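Phenazine-1-carboxylate N-methyltransferase (Pseudomonas aeruginosa, PDB 2IP2) transfers a methyl group from S-adenosyl-L-methionine to phenazine-1-carboxylate, giving 5-methylphenazine-1-carboxylate on the route to the virulence pigment pyocyanin. Local coordinates at residues Glu69-Asp74 with Pro83-Leu88. Numbering follows the deposited sequence.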
loop_
_atom_site.group_PDB
_atom_site.type_symbol
_atom_site.label_atom_id
_atom_site.label_comp_id
_atom_site.label_asym_id
_atom_site.label_seq_id
_atom_site.Cartn_x
_atom_site.Cartn_y
_atom_site.Cartn_z
ATOM N N GLU A 69 -5.356 3.216 -13.667
ATOM C CA GLU A 69 -6.796 3.430 -13.946
ATOM C C GLU A 69 -7.513 4.297 -12.942
ATOM O O GLU A 69 -8.727 4.206 -12.764
ATOM C CB GLU A 69 -7.534 2.081 -14.148
ATOM C CG GLU A 69 -6.974 1.367 -15.382
ATOM C CD GLU A 69 -7.665 0.030 -15.662
ATOM O OE1 GLU A 69 -8.752 -0.219 -15.063
ATOM O OE2 GLU A 69 -7.084 -0.742 -16.454
ATOM N N ILE A 70 -6.760 5.176 -12.304
ATOM C CA ILE A 70 -7.347 6.152 -11.403
ATOM C C ILE A 70 -7.800 7.381 -12.150
ATOM O O ILE A 70 -8.971 7.760 -12.032
ATOM C CB ILE A 70 -6.439 6.422 -10.194
ATOM C CG1 ILE A 70 -6.530 5.158 -9.302
ATOM C CG2 ILE A 70 -6.903 7.695 -9.431
ATOM C CD1 ILE A 70 -5.536 5.019 -8.217
ATOM N N PHE A 71 -6.931 8.023 -12.910
ATOM C CA PHE A 71 -7.443 8.987 -13.922
ATOM C C PHE A 71 -7.319 8.358 -15.341
ATOM O O PHE A 71 -6.803 7.247 -15.479
ATOM C CB PHE A 71 -6.631 10.297 -13.889
ATOM C CG PHE A 71 -6.802 11.086 -12.607
ATOM C CD1 PHE A 71 -7.934 11.859 -12.401
ATOM C CD2 PHE A 71 -5.841 11.036 -11.574
ATOM C CE1 PHE A 71 -8.138 12.573 -11.251
ATOM C CE2 PHE A 71 -6.052 11.800 -10.351
ATOM C CZ PHE A 71 -7.228 12.544 -10.197
ATOM N N GLN A 72 -7.736 9.093 -16.382
ATOM C CA GLN A 72 -7.519 8.649 -17.766
ATOM C C GLN A 72 -7.118 9.803 -18.666
ATOM O O GLN A 72 -7.151 10.962 -18.245
ATOM C CB GLN A 72 -8.765 7.937 -18.357
ATOM C CG GLN A 72 -10.015 8.839 -18.594
ATOM C CD GLN A 72 -11.256 8.052 -19.066
ATOM O OE1 GLN A 72 -12.329 8.164 -18.485
ATOM N NE2 GLN A 72 -11.107 7.285 -20.132
ATOM N N GLY A 73 -6.751 9.462 -19.898
ATOM C CA GLY A 73 -6.356 10.443 -20.910
ATOM C C GLY A 73 -4.901 10.806 -20.776
ATOM O O GLY A 73 -4.142 10.078 -20.162
ATOM N N ASP A 74 -4.522 11.965 -21.302
ATOM C CA ASP A 74 -3.104 12.361 -21.340
ATOM C C ASP A 74 -3.001 13.862 -21.393
ATOM O O ASP A 74 -4.006 14.489 -21.516
ATOM C CB ASP A 74 -2.371 11.685 -22.522
ATOM C CG ASP A 74 -2.848 12.151 -23.896
ATOM O OD1 ASP A 74 -3.424 13.237 -24.076
ATOM O OD2 ASP A 74 -2.606 11.386 -24.846
ATOM N N PRO A 83 -14.540 6.353 -13.139
ATOM C CA PRO A 83 -15.346 6.048 -11.944
ATOM C C PRO A 83 -14.548 6.037 -10.607
ATOM O O PRO A 83 -15.080 6.494 -9.589
ATOM C CB PRO A 83 -15.943 4.652 -12.221
ATOM C CG PRO A 83 -15.695 4.378 -13.704
ATOM C CD PRO A 83 -14.823 5.456 -14.283
ATOM N N THR A 84 -13.307 5.561 -10.635
ATOM C CA THR A 84 -12.465 5.533 -9.436
ATOM C C THR A 84 -12.128 6.983 -8.970
ATOM O O THR A 84 -12.325 7.310 -7.793
ATOM C CB THR A 84 -11.152 4.691 -9.626
ATOM O OG1 THR A 84 -11.491 3.328 -9.925
ATOM C CG2 THR A 84 -10.365 4.658 -8.325
ATOM N N SER A 85 -11.648 7.835 -9.884
ATOM C CA SER A 85 -11.230 9.201 -9.476
ATOM C C SER A 85 -12.399 10.142 -9.099
ATOM O O SER A 85 -12.259 11.053 -8.290
ATOM C CB SER A 85 -10.283 9.840 -10.487
ATOM O OG SER A 85 -10.933 10.238 -11.693
ATOM N N HIS A 86 -13.555 9.921 -9.704
ATOM C CA HIS A 86 -14.804 10.594 -9.259
ATOM C C HIS A 86 -15.051 10.420 -7.770
ATOM O O HIS A 86 -15.546 11.306 -7.100
ATOM C CB HIS A 86 -15.996 10.087 -10.088
ATOM C CG HIS A 86 -16.118 10.741 -11.429
ATOM N ND1 HIS A 86 -16.162 12.109 -11.588
ATOM C CD2 HIS A 86 -16.251 10.213 -12.670
ATOM C CE1 HIS A 86 -16.303 12.397 -12.868
ATOM N NE2 HIS A 86 -16.366 11.264 -13.543
ATOM N N LEU A 87 -14.641 9.279 -7.238
ATOM C CA LEU A 87 -14.771 9.060 -5.795
ATOM C C LEU A 87 -13.827 9.901 -4.955
ATOM O O LEU A 87 -13.967 9.976 -3.720
ATOM C CB LEU A 87 -14.569 7.582 -5.478
ATOM C CG LEU A 87 -15.689 6.632 -5.920
ATOM C CD1 LEU A 87 -15.142 5.261 -5.810
ATOM C CD2 LEU A 87 -16.841 6.792 -4.947
ATOM N N LEU A 88 -12.854 10.535 -5.601
ATOM C CA LEU A 88 -11.973 11.432 -4.883
ATOM C C LEU A 88 -12.429 12.873 -4.870
ATOM O O LEU A 88 -11.827 13.721 -4.170
ATOM C CB LEU A 88 -10.533 11.358 -5.450
ATOM C CG LEU A 88 -9.884 9.985 -5.560
ATOM C CD1 LEU A 88 -8.600 10.148 -6.325
ATOM C CD2 LEU A 88 -9.665 9.336 -4.169
#
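Ser85 lies over one face of the Phe71 ring. Its CB is 3.9 Å from the centroid of the Phe71 ring, 29° off the normal, a CH-pi contact. Ser85 OG lies nearer the ring margin, 3.5 Å from Phe71 CD1. Ile70 spreads its two branches along 83-88. Ile70 CG1 reaches Thr84 CG2 at 4.0 Å. Ile70 CG2, anti to its backbone N, meets Leu88 CD1 at 4.3 Å.

Ser85 OG is directed between its own backbone N and carbonyl carbon (chi1 73°). There it hydrogen-bonds to Asn81 OD1 and Thr82 N, just before the short helix 83-86. Glu69, with positive phi, is the C-prime residue of a Schellman motif ending helix 55-67, and from there the chain enters strand 71-72. That strand pairs antiparallel with 78-81, forming a small hairpin, consistent with the wing of the winged-helix-like dimerisation domain of this family. Phe71 also packs on helices 33-38 and 55-67. Thr84 and Leu88 touch Leu12 of the second subunit.

The contact rests mainly on apolar packing, the CH-pi approach of Ser85 to Phe71 and the Ile70 contacts with Thr84 and Leu88, while the hydroxyl of the buried Ser85 is satisfied by Asn81 and Thr82, from the chain just before 83-88.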